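Local coordinates for BolA (Coxiella burnetii, PDB 3TR3), which is of unproven function but belongs to the BolA/IbaG family, some members of which work with monothiol glutaredoxins in iron-sulfur handling, at residues Pro40-Gln45 with Leu71-Pro76; His31-Val36 with Ser64-Leu69; Ser21-Ala26 with Ala35-Pro40. One frame throughout, in Å; residues are numbered along the deposited sequence.

Interaction 1 (Pro40-Gln45 with Leu71-Pro76); sequences PTFEGQ and LKTYTP
Phe-42 lies against Thr-73, Tyr-74 and Thr-75 where the last strand of the BolA fold, a KH-like alpha/beta fold, runs into the C-terminal helix. Residues 40-42 form a short 3-10 segment, followed by a type II turn from Phe-42 to Gln-45, and together they put the phenyl ring on the strand end. Phe-42 CB starts beside the methyl of Thr-75, at 4.1 Å from CG2. With CG anti to its own carbonyl carbon, a chi1 of -61° turns the ring toward the strand end, so that its CD2-CE2 side meets it. Phe-42 CD2 comes next, 3.4 Å from the carbonyl oxygen of Tyr-74, which sits at the ring edge close to its plane. Phe-42 CE2 reaches CB of Thr-73 at 3.5 Å, and CZ then lies against the same threonine's CG2. Beyond these two segments the ring also touches Leu-18 and Arg-50; the latter's guanidinium bonds to the carbonyl oxygens of Thr-73 and Gln-45.

Next to Thr-75 two prolines meet: CD of Pro-76 rests 3.5 Å from N of Pro-40, the two side chains crossing at about a right angle. Thr-75 divides its side chain by chemistry. Its methyl CG2 packs under the turn, 3.5 Å from N of Glu-43, while Thr-75 is also the N-cap residue of helix 76-80, its OG1 bonding to N of Glu-78. Glu-43 bends at chi2 (66°), bringing its carboxylate back toward the cap. A water also links their polar ends: it donates to Glu-43 OE1 at 2.6 Å and lies 2.8 Å from Thr-75 OG1.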
ATOM      1  N   PRO B  40       0.500  15.864   1.056  1.00 38.22           N
ATOM      2  CA  PRO B  40      -0.016  17.227   0.833  1.00 38.93           C
ATOM      3  C   PRO B  40       1.106  18.234   0.496  1.00 40.05           C
ATOM      4  O   PRO B  40       0.839  19.263  -0.112  1.00 46.07           O
ATOM      5  CB  PRO B  40      -0.702  17.572   2.169  1.00 36.25           C
ATOM      6  CG  PRO B  40      -0.004  16.697   3.192  1.00 34.02           C
ATOM      7  CD  PRO B  40       0.292  15.417   2.448  1.00 35.99           C
ATOM      8  N   THR B  41       2.343  17.905   0.851  1.00 36.68           N
ATOM      9  CA  THR B  41       3.515  18.723   0.538  1.00 36.55           C
ATOM     10  C   THR B  41       3.786  18.834  -0.980  1.00 33.69           C
ATOM     11  O   THR B  41       4.495  19.731  -1.445  1.00 33.50           O
ATOM     12  CB  THR B  41       4.756  18.172   1.315  1.00 41.73           C
ATOM     13  OG1 THR B  41       4.542  18.342   2.721  1.00 47.93           O
ATOM     14  CG2 THR B  41       6.044  18.851   0.934  1.00 34.03           C
ATOM     15  N   PHE B  42       3.218  17.927  -1.761  1.00 34.71           N
ATOM     16  CA  PHE B  42       3.411  17.964  -3.216  1.00 34.47           C
ATOM     17  C   PHE B  42       2.557  19.081  -3.827  1.00 33.66           C
ATOM     18  O   PHE B  42       2.698  19.396  -4.999  1.00 35.99           O
ATOM     19  CB  PHE B  42       3.051  16.626  -3.897  1.00 36.04           C
ATOM     20  CG  PHE B  42       3.868  15.432  -3.437  1.00 34.49           C
ATOM     21  CD1 PHE B  42       5.154  15.584  -2.959  1.00 30.48           C
ATOM     22  CD2 PHE B  42       3.334  14.143  -3.512  1.00 33.23           C
ATOM     23  CE1 PHE B  42       5.891  14.457  -2.542  1.00 30.91           C
ATOM     24  CE2 PHE B  42       4.066  13.024  -3.115  1.00 30.90           C
ATOM     25  CZ  PHE B  42       5.365  13.189  -2.630  1.00 28.92           C
ATOM     26  N   GLU B  43       1.662  19.676  -3.046  1.00 31.98           N
ATOM     27  CA  GLU B  43       0.818  20.741  -3.608  1.00 33.15           C
ATOM     28  C   GLU B  43       1.666  21.861  -4.198  1.00 35.34           C
ATOM     29  O   GLU B  43       2.517  22.454  -3.501  1.00 37.29           O
ATOM     30  CB  GLU B  43      -0.172  21.280  -2.578  1.00 30.96           C
ATOM     31  CG  GLU B  43      -1.199  22.216  -3.157  1.00 39.22           C
ATOM     32  CD  GLU B  43      -2.158  21.542  -4.130  1.00 51.33           C
ATOM     33  OE1 GLU B  43      -2.892  20.582  -3.713  1.00 55.74           O
ATOM     34  OE2 GLU B  43      -2.178  21.987  -5.311  1.00 52.98           O
ATOM     35  N   GLY B  44       1.490  22.120  -5.493  1.00 37.59           N
ATOM     36  CA  GLY B  44       2.187  23.239  -6.146  1.00 34.63           C
ATOM     37  C   GLY B  44       3.592  22.879  -6.598  1.00 36.73           C
ATOM     38  O   GLY B  44       4.331  23.735  -7.066  1.00 37.15           O
ATOM     39  N   GLN B  45       3.981  21.609  -6.476  1.00 35.23           N
ATOM     40  CA  GLN B  45       5.344  21.224  -6.821  1.00 30.65           C
ATOM     41  C   GLN B  45       5.304  20.461  -8.139  1.00 32.27           C
ATOM     42  O   GLN B  45       4.388  19.709  -8.406  1.00 34.29           O
ATOM     43  CB  GLN B  45       5.984  20.383  -5.704  1.00 32.76           C
ATOM     44  CG  GLN B  45       5.948  21.021  -4.330  1.00 38.91           C
ATOM     45  CD  GLN B  45       6.652  22.394  -4.305  1.00 45.99           C
ATOM     46  OE1 GLN B  45       7.636  22.605  -5.022  1.00 47.34           O
ATOM     47  NE2 GLN B  45       6.134  23.336  -3.494  1.00 48.80           N
ATOM     48  N   LEU B  71       7.961   6.072  -9.600  1.00 32.38           N
ATOM     49  CA  LEU B  71       7.011   6.715  -8.647  1.00 34.22           C
ATOM     50  C   LEU B  71       5.791   7.315  -9.305  1.00 34.27           C
ATOM     51  O   LEU B  71       5.887   7.860 -10.394  1.00 35.00           O
ATOM     52  CB  LEU B  71       7.659   7.842  -7.797  1.00 22.68           C
ATOM     53  CG  LEU B  71       8.889   7.582  -6.933  1.00 31.06           C
ATOM     54  CD1 LEU B  71       9.606   8.936  -6.477  1.00 23.77           C
ATOM     55  CD2 LEU B  71       8.539   6.696  -5.719  1.00 29.53           C
ATOM     56  N   LYS B  72       4.649   7.192  -8.634  1.00 35.57           N
ATOM     57  CA  LYS B  72       3.524   8.095  -8.863  1.00 37.02           C
ATOM     58  C   LYS B  72       3.254   8.862  -7.576  1.00 36.34           C
ATOM     59  O   LYS B  72       3.066   8.257  -6.523  1.00 35.78           O
ATOM     60  CB  LYS B  72       2.265   7.392  -9.324  1.00 35.70           C
ATOM     61  CG  LYS B  72       2.378   6.722 -10.665  1.00 43.74           C
ATOM     62  CD  LYS B  72       1.164   5.789 -10.917  1.00 59.09           C
ATOM     63  CE  LYS B  72       1.255   5.138 -12.292  1.00 60.50           C
ATOM     64  NZ  LYS B  72       0.165   4.158 -12.501  1.00 63.71           N
ATOM     65  N   THR B  73       3.248  10.197  -7.685  1.00 31.99           N
ATOM     66  CA  THR B  73       3.147  11.097  -6.530  1.00 31.10           C
ATOM     67  C   THR B  73       1.888  11.943  -6.595  1.00 32.16           C
ATOM     68  O   THR B  73       1.684  12.662  -7.554  1.00 34.40           O
ATOM     69  CB  THR B  73       4.391  12.022  -6.441  1.00 33.72           C
ATOM     70  OG1 THR B  73       4.674  12.591  -7.728  1.00 30.91           O
ATOM     71  CG2 THR B  73       5.621  11.217  -5.947  1.00 22.85           C
ATOM     72  N   TYR B  74       1.034  11.846  -5.582  1.00 32.13           N
ATOM     73  CA  TYR B  74      -0.228  12.568  -5.595  1.00 33.95           C
ATOM     74  C   TYR B  74      -0.386  13.372  -4.321  1.00 33.61           C
ATOM     75  O   TYR B  74       0.124  13.002  -3.270  1.00 35.29           O
ATOM     76  CB  TYR B  74      -1.443  11.616  -5.703  1.00 39.72           C
ATOM     77  CG  TYR B  74      -1.476  10.743  -6.948  1.00 47.72           C
ATOM     78  CD1 TYR B  74      -1.942  11.232  -8.164  1.00 51.13           C
ATOM     79  CD2 TYR B  74      -1.047   9.418  -6.899  1.00 50.02           C
ATOM     80  CE1 TYR B  74      -1.953  10.444  -9.300  1.00 56.32           C
ATOM     81  CE2 TYR B  74      -1.065   8.619  -8.019  1.00 54.51           C
ATOM     82  CZ  TYR B  74      -1.512   9.124  -9.222  1.00 59.90           C
ATOM     83  OH  TYR B  74      -1.527   8.292 -10.333  1.00 64.29           O
ATOM     84  N   THR B  75      -1.114  14.475  -4.414  1.00 29.95           N
ATOM     85  CA  THR B  75      -1.656  15.043  -3.207  1.00 28.90           C
ATOM     86  C   THR B  75      -2.868  14.210  -2.839  1.00 30.09           C
ATOM     87  O   THR B  75      -3.498  13.599  -3.699  1.00 31.38           O
ATOM     88  CB  THR B  75      -2.117  16.515  -3.382  1.00 28.75           C
ATOM     89  OG1 THR B  75      -3.161  16.598  -4.367  1.00 27.52           O
ATOM     90  CG2 THR B  75      -0.942  17.421  -3.745  1.00 29.52           C
ATOM     91  N   PRO B  76      -3.213  14.206  -1.558  1.00 29.67           N
ATOM     92  CA  PRO B  76      -4.460  13.579  -1.127  1.00 29.73           C
ATOM     93  C   PRO B  76      -5.652  14.008  -1.971  1.00 37.71           C
ATOM     94  O   PRO B  76      -6.451  13.139  -2.335  1.00 46.45           O
ATOM     95  CB  PRO B  76      -4.606  14.043   0.320  1.00 28.71           C
ATOM     96  CG  PRO B  76      -3.191  14.341   0.786  1.00 28.44           C
ATOM     97  CD  PRO B  76      -2.398  14.717  -0.433  1.00 26.61           C
TER
HETATM   98  O   HOH W   1      -3.969  19.040  -5.451  0.88 23.94           O

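Interaction 2 (His31-Val36 with Ser64-Leu69); sequences HHFEAV and SDIHAL. With CO (cobalt (II) ion), chain D.
His-32 and His-67 meet through a cobalt (II) ion that each binds by NE2, at 2.2 Å from His-32 NE2 and at 2.2 Å from His-67 NE2. The two nitrogens subtend about 84° at the metal, so they stand close to each other as neighbouring ligands and not as a hydrogen-bonded pair. The imidazoles are turned obliquely, their planes at 66°, with NE2 of His-32 at the edge of the His-67 ring.

Behind these ligands, the methyl of Ala-68 sits over one face of the His-32 ring, a CH-pi contact with CB 3.8 Å from the centroid, shifted toward ND1. In His-67 a chi1 of 160°, with CG anti to the backbone N, turns the ring so that its edge faces His-31 O and His-32. His-67 CB itself lies 3.7 Å from CD2 of His-31, whose ring adds a third, oblique member to the cluster.

The backbone sets the spacing. His-32 is paired with Ala-68 and Phe-33 with Leu-69 in parallel register. Ala-68 N donates to His-31 O at 2.9 Å, and Phe-33 N to Ala-68 O at 3.0 Å. Asp-29 OD1 also takes the N-H groups of His-31 and His-32, fixing the turn before the strand. On the opposite sheet face, Phe-33 CB packs on Leu-69 CD1 at 3.8 Å, and its ring meets Ile-66 and, from helix 7-17, Ile-10. Histidines placed this way, at the end of the hairpin loop and before the last strand, resemble the sites where BolA relatives are thought to share an iron-sulfur cluster with glutaredoxin.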
ATOM      1  N   HIS B  31      14.728  -5.420  -6.658  1.00 30.38           N
ATOM      2  CA  HIS B  31      15.559  -4.602  -7.544  1.00 29.19           C
ATOM      3  C   HIS B  31      14.751  -3.536  -8.252  1.00 33.17           C
ATOM      4  O   HIS B  31      15.121  -2.380  -8.214  1.00 41.67           O
ATOM      5  CB  HIS B  31      16.358  -5.473  -8.550  1.00 26.25           C
ATOM      6  CG  HIS B  31      17.605  -6.015  -7.946  1.00 27.85           C
ATOM      7  ND1 HIS B  31      17.589  -7.026  -7.008  1.00 25.32           N
ATOM      8  CD2 HIS B  31      18.890  -5.586  -8.025  1.00 29.01           C
ATOM      9  CE1 HIS B  31      18.820  -7.222  -6.558  1.00 25.83           C
ATOM     10  NE2 HIS B  31      19.625  -6.365  -7.158  1.00 32.73           N
ATOM     11  N   HIS B  32      13.649  -3.908  -8.901  1.00 31.87           N
ATOM     12  CA  HIS B  32      12.790  -2.898  -9.523  1.00 31.36           C
ATOM     13  C   HIS B  32      11.487  -2.721  -8.715  1.00 34.80           C
ATOM     14  O   HIS B  32      10.842  -3.674  -8.358  1.00 35.31           O
ATOM     15  CB  HIS B  32      12.551  -3.201 -11.016  1.00 29.28           C
ATOM     16  CG  HIS B  32      13.767  -2.989 -11.885  1.00 35.38           C
ATOM     17  ND1 HIS B  32      13.862  -1.965 -12.815  1.00 35.76           N
ATOM     18  CD2 HIS B  32      14.958  -3.649 -11.940  1.00 31.53           C
ATOM     19  CE1 HIS B  32      15.037  -2.024 -13.418  1.00 36.63           C
ATOM     20  NE2 HIS B  32      15.723  -3.045 -12.905  1.00 35.54           N
ATOM     21  N   PHE B  33      11.158  -1.492  -8.351  1.00 35.96           N
ATOM     22  CA  PHE B  33      10.003  -1.219  -7.521  1.00 34.20           C
ATOM     23  C   PHE B  33       9.153  -0.108  -8.161  1.00 37.84           C
ATOM     24  O   PHE B  33       9.638   0.642  -9.018  1.00 41.31           O
ATOM     25  CB  PHE B  33      10.445  -0.764  -6.126  1.00 31.98           C
ATOM     26  CG  PHE B  33      11.216  -1.791  -5.343  1.00 31.19           C
ATOM     27  CD1 PHE B  33      10.555  -2.655  -4.454  1.00 29.30           C
ATOM     28  CD2 PHE B  33      12.604  -1.876  -5.457  1.00 28.20           C
ATOM     29  CE1 PHE B  33      11.283  -3.592  -3.690  1.00 27.59           C
ATOM     30  CE2 PHE B  33      13.343  -2.825  -4.715  1.00 24.17           C
ATOM     31  CZ  PHE B  33      12.689  -3.679  -3.837  1.00 27.47           C
ATOM     32  N   GLU B  34       7.890  -0.038  -7.743  1.00 37.97           N
ATOM     33  CA  GLU B  34       6.969   1.058  -8.052  1.00 41.36           C
ATOM     34  C   GLU B  34       6.281   1.423  -6.767  1.00 39.92           C
ATOM     35  O   GLU B  34       5.899   0.550  -5.985  1.00 41.53           O
ATOM     36  CB  GLU B  34       5.889   0.645  -9.047  1.00 48.60           C
ATOM     37  CG  GLU B  34       6.395   0.176 -10.385  1.00 64.05           C
ATOM     38  CD  GLU B  34       5.351  -0.657 -11.127  1.00 81.92           C
ATOM     39  OE1 GLU B  34       4.364  -1.105 -10.486  1.00 85.56           O
ATOM     40  OE2 GLU B  34       5.519  -0.865 -12.353  1.00 88.19           O
ATOM     41  N   ALA B  35       6.103   2.717  -6.549  1.00 34.93           N
ATOM     42  CA  ALA B  35       5.439   3.198  -5.360  1.00 27.45           C
ATOM     43  C   ALA B  35       4.466   4.310  -5.750  1.00 31.68           C
ATOM     44  O   ALA B  35       4.738   5.080  -6.671  1.00 36.17           O
ATOM     45  CB  ALA B  35       6.480   3.697  -4.331  1.00 27.31           C
ATOM     46  N   VAL B  36       3.316   4.354  -5.080  1.00 27.50           N
ATOM     47  CA  VAL B  36       2.350   5.413  -5.255  1.00 28.48           C
ATOM     48  C   VAL B  36       2.381   6.077  -3.910  1.00 31.58           C
ATOM     49  O   VAL B  36       2.223   5.404  -2.891  1.00 29.33           O
ATOM     50  CB  VAL B  36       0.929   4.911  -5.588  1.00 27.78           C
ATOM     51  CG1 VAL B  36      -0.005   6.079  -5.852  1.00 25.59           C
ATOM     52  CG2 VAL B  36       0.951   3.938  -6.791  1.00 25.56           C
ATOM     53  N   SER B  64      22.363   3.406  -2.121  1.00 38.72           N
ATOM     54  CA  SER B  64      23.063   2.115  -2.039  1.00 40.49           C
ATOM     55  C   SER B  64      22.201   0.828  -2.132  1.00 50.21           C
ATOM     56  O   SER B  64      22.682  -0.187  -2.608  1.00 50.75           O
ATOM     57  CB  SER B  64      23.876   2.066  -0.738  1.00 38.50           C
ATOM     58  OG  SER B  64      25.004   2.912  -0.858  1.00 43.31           O
ATOM     59  N   ASP B  65      20.954   0.864  -1.660  1.00 47.71           N
ATOM     60  CA  ASP B  65      20.159  -0.370  -1.495  1.00 42.68           C
ATOM     61  C   ASP B  65      19.123  -0.632  -2.582  1.00 41.08           C
ATOM     62  O   ASP B  65      18.897  -1.787  -2.939  1.00 39.15           O
ATOM     63  CB  ASP B  65      19.436  -0.394  -0.145  1.00 42.53           C
ATOM     64  CG  ASP B  65      20.385  -0.277   1.030  1.00 53.38           C
ATOM     65  OD1 ASP B  65      21.602  -0.591   0.883  1.00 52.45           O
ATOM     66  OD2 ASP B  65      19.899   0.120   2.112  1.00 60.94           O
ATOM     67  N   ILE B  66      18.486   0.438  -3.082  1.00 38.17           N
ATOM     68  CA  ILE B  66      17.390   0.327  -4.032  1.00 35.22           C
ATOM     69  C   ILE B  66      17.909   0.542  -5.442  1.00 39.39           C
ATOM     70  O   ILE B  66      18.330   1.639  -5.777  1.00 40.73           O
ATOM     71  CB  ILE B  66      16.287   1.343  -3.726  1.00 34.93           C
ATOM     72  CG1 ILE B  66      15.836   1.254  -2.276  1.00 35.89           C
ATOM     73  CG2 ILE B  66      15.103   1.211  -4.672  1.00 24.61           C
ATOM     74  CD1 ILE B  66      14.813   2.298  -1.952  1.00 25.11           C
ATOM     75  N   HIS B  67      17.885  -0.508  -6.263  1.00 36.59           N
ATOM     76  CA  HIS B  67      18.416  -0.432  -7.615  1.00 33.75           C
ATOM     77  C   HIS B  67      17.563   0.493  -8.507  1.00 34.30           C
ATOM     78  O   HIS B  67      18.096   1.372  -9.210  1.00 31.93           O
ATOM     79  CB  HIS B  67      18.612  -1.872  -8.173  1.00 33.70           C
ATOM     80  CG  HIS B  67      18.706  -1.976  -9.670  1.00 35.36           C
ATOM     81  ND1 HIS B  67      19.867  -1.727 -10.371  1.00 32.43           N
ATOM     82  CD2 HIS B  67      17.790  -2.372 -10.592  1.00 37.66           C
ATOM     83  CE1 HIS B  67      19.655  -1.919 -11.661  1.00 30.74           C
ATOM     84  NE2 HIS B  67      18.402  -2.310 -11.819  1.00 37.06           N
ATOM     85  N   ALA B  68      16.243   0.323  -8.487  1.00 34.09           N
ATOM     86  CA  ALA B  68      15.366   1.138  -9.351  1.00 29.71           C
ATOM     87  C   ALA B  68      14.034   1.347  -8.692  1.00 30.63           C
ATOM     88  O   ALA B  68      13.490   0.421  -8.077  1.00 36.70           O
ATOM     89  CB  ALA B  68      15.189   0.512 -10.724  1.00 29.42           C
ATOM     90  N   LEU B  69      13.542   2.583  -8.752  1.00 30.87           N
ATOM     91  CA  LEU B  69      12.304   2.928  -8.095  1.00 31.13           C
ATOM     92  C   LEU B  69      11.512   3.894  -8.947  1.00 34.72           C
ATOM     93  O   LEU B  69      11.928   4.980  -9.149  1.00 40.65           O
ATOM     94  CB  LEU B  69      12.582   3.535  -6.735  1.00 32.19           C
ATOM     95  CG  LEU B  69      11.349   4.092  -6.030  1.00 29.30           C
ATOM     96  CD1 LEU B  69      10.237   3.009  -5.906  1.00 23.17           C
ATOM     97  CD2 LEU B  69      11.737   4.639  -4.677  1.00 24.61           C
TER
HETATM   98 CO    CO D  80      17.741  -3.346 -13.700  1.00 37.35          CO

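Interaction 3 (Ser21-Ala26 with Ala35-Pro40); sequences SRVISA and AVVLCP
Strands 22-28 and 32-38 form an antiparallel beta hairpin, and residues 21-26 and 35-40 make up its half away from the connecting loop. The strand axes lie 4.8 Å apart and run nearly antiparallel, at 174°. Arg-22 and Leu-38 are a regular hydrogen-bonded pair: Arg-22 N to Leu-38 O is 2.9 Å, and the return bond from Leu-38 N to Arg-22 O is 3.0 Å and almost straight.

Two residues further on, at Ile-24, the register slips. Ile-24 and Ser-25 together face Val-36, a beta bulge: Ile-24 N gives only a weak bond to Val-36 O, whereas Val-36 N donates to Ser-25 O at 2.9 Å. The bend at Ile-24 (psi -18°) inserts the extra residue and lets its side chain lean across the partner strand. With CG1 lying between the backbone N and the carbonyl carbon, Ile-24 sets that branch against Val-36 CG1 at 3.8 Å, while its other branch, CG2, meets Leu-38 CG at 4.0 Å. The methyl CG2 of Val-36 touches Ser-25 CB on the other flank.

The reverse face carries Val-23, Ala-35 and Val-37, and Val-23 CG1 reaches Ala-35 CB. Just before the strand, Ser-21 CB touches Val-37 CG1 at 4.1 Å. Helix 7-17 packs here, with Ile-14 touching Ser-21 and Val-23. Tyr-79 of helix 76-80 covers Ile-24 and Leu-38. Strand 22-28, outermost within its own chain, carries the sheet on into the second subunit: Ser-25 and Ala-26 pair with a parallel strand of that chain, and Ser-25 OG bonds to OG1 of Thr-7 of the second subunit.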
ATOM      1  N   SER B  21       3.332  11.718   4.665  1.00 35.42           N
ATOM      2  CA  SER B  21       3.153  10.866   3.484  1.00 34.05           C
ATOM      3  C   SER B  21       2.545   9.494   3.827  1.00 34.31           C
ATOM      4  O   SER B  21       2.762   8.942   4.907  1.00 39.07           O
ATOM      5  CB  SER B  21       4.432  10.729   2.623  1.00 29.43           C
ATOM      6  OG  SER B  21       5.483  10.083   3.321  1.00 32.31           O
ATOM      7  N   ARG B  22       1.763   8.973   2.893  1.00 32.68           N
ATOM      8  CA  ARG B  22       1.244   7.597   2.935  1.00 29.23           C
ATOM      9  C   ARG B  22       1.658   6.873   1.664  1.00 28.64           C
ATOM     10  O   ARG B  22       1.336   7.337   0.542  1.00 29.05           O
ATOM     11  CB  ARG B  22      -0.288   7.576   3.093  1.00 29.51           C
ATOM     12  CG  ARG B  22      -0.902   6.149   3.174  1.00 79.35           C
ATOM     13  CD  ARG B  22      -2.394   6.146   3.553  1.00 78.84           C
ATOM     14  NE  ARG B  22      -2.635   6.788   4.850  1.00 78.29           N
ATOM     15  CZ  ARG B  22      -3.769   7.400   5.184  1.00 76.73           C
ATOM     16  NH1 ARG B  22      -4.772   7.462   4.308  1.00 76.76           N
ATOM     17  NH2 ARG B  22      -3.902   7.958   6.389  1.00 73.80           N
ATOM     18  N   VAL B  23       2.395   5.757   1.815  1.00 26.44           N
ATOM     19  CA  VAL B  23       2.646   4.896   0.646  1.00 27.88           C
ATOM     20  C   VAL B  23       1.450   3.894   0.446  1.00 32.88           C
ATOM     21  O   VAL B  23       1.359   2.852   1.115  1.00 37.78           O
ATOM     22  CB  VAL B  23       4.035   4.191   0.704  1.00 33.09           C
ATOM     23  CG1 VAL B  23       4.343   3.473  -0.603  1.00 33.09           C
ATOM     24  CG2 VAL B  23       5.138   5.192   1.030  1.00 28.38           C
ATOM     25  N   ILE B  24       0.521   4.252  -0.439  1.00 28.01           N
ATOM     26  CA  ILE B  24      -0.700   3.489  -0.613  1.00 33.07           C
ATOM     27  C   ILE B  24      -0.487   2.228  -1.472  1.00 35.00           C
ATOM     28  O   ILE B  24      -1.295   1.306  -1.450  1.00 32.25           O
ATOM     29  CB  ILE B  24      -1.880   4.335  -1.170  1.00 33.38           C
ATOM     30  CG1 ILE B  24      -1.591   4.801  -2.590  1.00 30.96           C
ATOM     31  CG2 ILE B  24      -2.272   5.470  -0.186  1.00 23.62           C
ATOM     32  CD1 ILE B  24      -2.795   5.410  -3.233  1.00 31.52           C
ATOM     33  N   SER B  25       0.609   2.190  -2.211  1.00 33.26           N
ATOM     34  CA  SER B  25       0.937   1.004  -2.941  1.00 32.96           C
ATOM     35  C   SER B  25       2.438   0.911  -3.135  1.00 34.26           C
ATOM     36  O   SER B  25       3.052   1.850  -3.587  1.00 34.04           O
ATOM     37  CB  SER B  25       0.210   1.007  -4.271  1.00 33.94           C
ATOM     38  OG  SER B  25       0.787   0.073  -5.155  1.00 34.31           O
ATOM     39  N   ALA B  26       3.021  -0.227  -2.762  1.00 35.02           N
ATOM     40  CA  ALA B  26       4.430  -0.526  -3.013  1.00 32.70           C
ATOM     41  C   ALA B  26       4.603  -1.945  -3.639  1.00 33.38           C
ATOM     42  O   ALA B  26       4.199  -2.937  -3.039  1.00 30.64           O
ATOM     43  CB  ALA B  26       5.220  -0.411  -1.700  1.00 28.88           C
ATOM     44  N   ALA B  35       6.103   2.717  -6.549  1.00 34.93           N
ATOM     45  CA  ALA B  35       5.439   3.198  -5.360  1.00 27.45           C
ATOM     46  C   ALA B  35       4.466   4.310  -5.750  1.00 31.68           C
ATOM     47  O   ALA B  35       4.738   5.080  -6.671  1.00 36.17           O
ATOM     48  CB  ALA B  35       6.480   3.697  -4.331  1.00 27.31           C
ATOM     49  N   VAL B  36       3.316   4.354  -5.080  1.00 27.50           N
ATOM     50  CA  VAL B  36       2.350   5.413  -5.255  1.00 28.48           C
ATOM     51  C   VAL B  36       2.381   6.077  -3.910  1.00 31.58           C
ATOM     52  O   VAL B  36       2.223   5.404  -2.891  1.00 29.33           O
ATOM     53  CB  VAL B  36       0.929   4.911  -5.588  1.00 27.78           C
ATOM     54  CG1 VAL B  36      -0.005   6.079  -5.852  1.00 25.59           C
ATOM     55  CG2 VAL B  36       0.951   3.938  -6.791  1.00 25.56           C
ATOM     56  N   VAL B  37       2.697   7.379  -3.914  1.00 29.82           N
ATOM     57  CA  VAL B  37       2.920   8.143  -2.692  1.00 27.48           C
ATOM     58  C   VAL B  37       1.950   9.310  -2.660  1.00 30.61           C
ATOM     59  O   VAL B  37       1.798  10.021  -3.665  1.00 28.13           O
ATOM     60  CB  VAL B  37       4.374   8.674  -2.591  1.00 35.70           C
ATOM     61  CG1 VAL B  37       4.589   9.331  -1.235  1.00 23.40           C
ATOM     62  CG2 VAL B  37       5.354   7.547  -2.755  1.00 23.08           C
ATOM     63  N   LEU B  38       1.257   9.457  -1.530  1.00 30.70           N
ATOM     64  CA  LEU B  38       0.394  10.592  -1.290  1.00 28.24           C
ATOM     65  C   LEU B  38       1.104  11.470  -0.268  1.00 33.63           C
ATOM     66  O   LEU B  38       1.604  10.960   0.741  1.00 34.01           O
ATOM     67  CB  LEU B  38      -1.017  10.194  -0.783  1.00 23.41           C
ATOM     68  CG  LEU B  38      -1.888   9.185  -1.561  1.00 33.56           C
ATOM     69  CD1 LEU B  38      -3.415   9.169  -1.173  1.00 23.84           C
ATOM     70  CD2 LEU B  38      -1.736   9.288  -3.066  1.00 30.17           C
ATOM     71  N   CYS B  39       1.149  12.781  -0.543  1.00 30.54           N
ATOM     72  CA  CYS B  39       1.675  13.779   0.389  1.00 30.25           C
ATOM     73  C   CYS B  39       1.093  15.171   0.052  1.00 36.47           C
ATOM     74  O   CYS B  39       1.167  15.606  -1.107  1.00 34.98           O
ATOM     75  CB  CYS B  39       3.203  13.811   0.307  1.00 24.00           C
ATOM     76  SG  CYS B  39       3.979  14.690   1.663  1.00 31.73           S
ATOM     77  N   PRO B  40       0.500  15.864   1.056  1.00 38.22           N
ATOM     78  CA  PRO B  40      -0.016  17.227   0.833  1.00 38.93           C
ATOM     79  C   PRO B  40       1.106  18.234   0.496  1.00 40.05           C
ATOM     80  O   PRO B  40       0.839  19.263  -0.112  1.00 46.07           O
ATOM     81  CB  PRO B  40      -0.702  17.572   2.169  1.00 36.25           C
ATOM     82  CG  PRO B  40      -0.004  16.697   3.192  1.00 34.02           C
ATOM     83  CD  PRO B  40       0.292  15.417   2.448  1.00 35.99           C
TER

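In the fold
All three interactions are laid out along one mixed sheet, with strand 32-38 in the middle. Interaction 2 joins that strand to the start of 68-74 at the cobalt end; interaction 1 closes the far end of 68-74, about 19 Å away between centres and on the opposite side of the chain's centre. Interaction 3 adds the hairpin partner, centred about 9 Å from interaction 1 and 14 Å from interaction 2, whose Ala-35 and Val-36 it shares. Probable backbone hydrogen bonds stitch the set together: Lys-72 N to Ala-35 O (2.9 Å) and Tyr-74 N to Val-37 O (2.8 Å). Tyr-74 also packs CE2 on Val-36 CG1 at 3.5 Å.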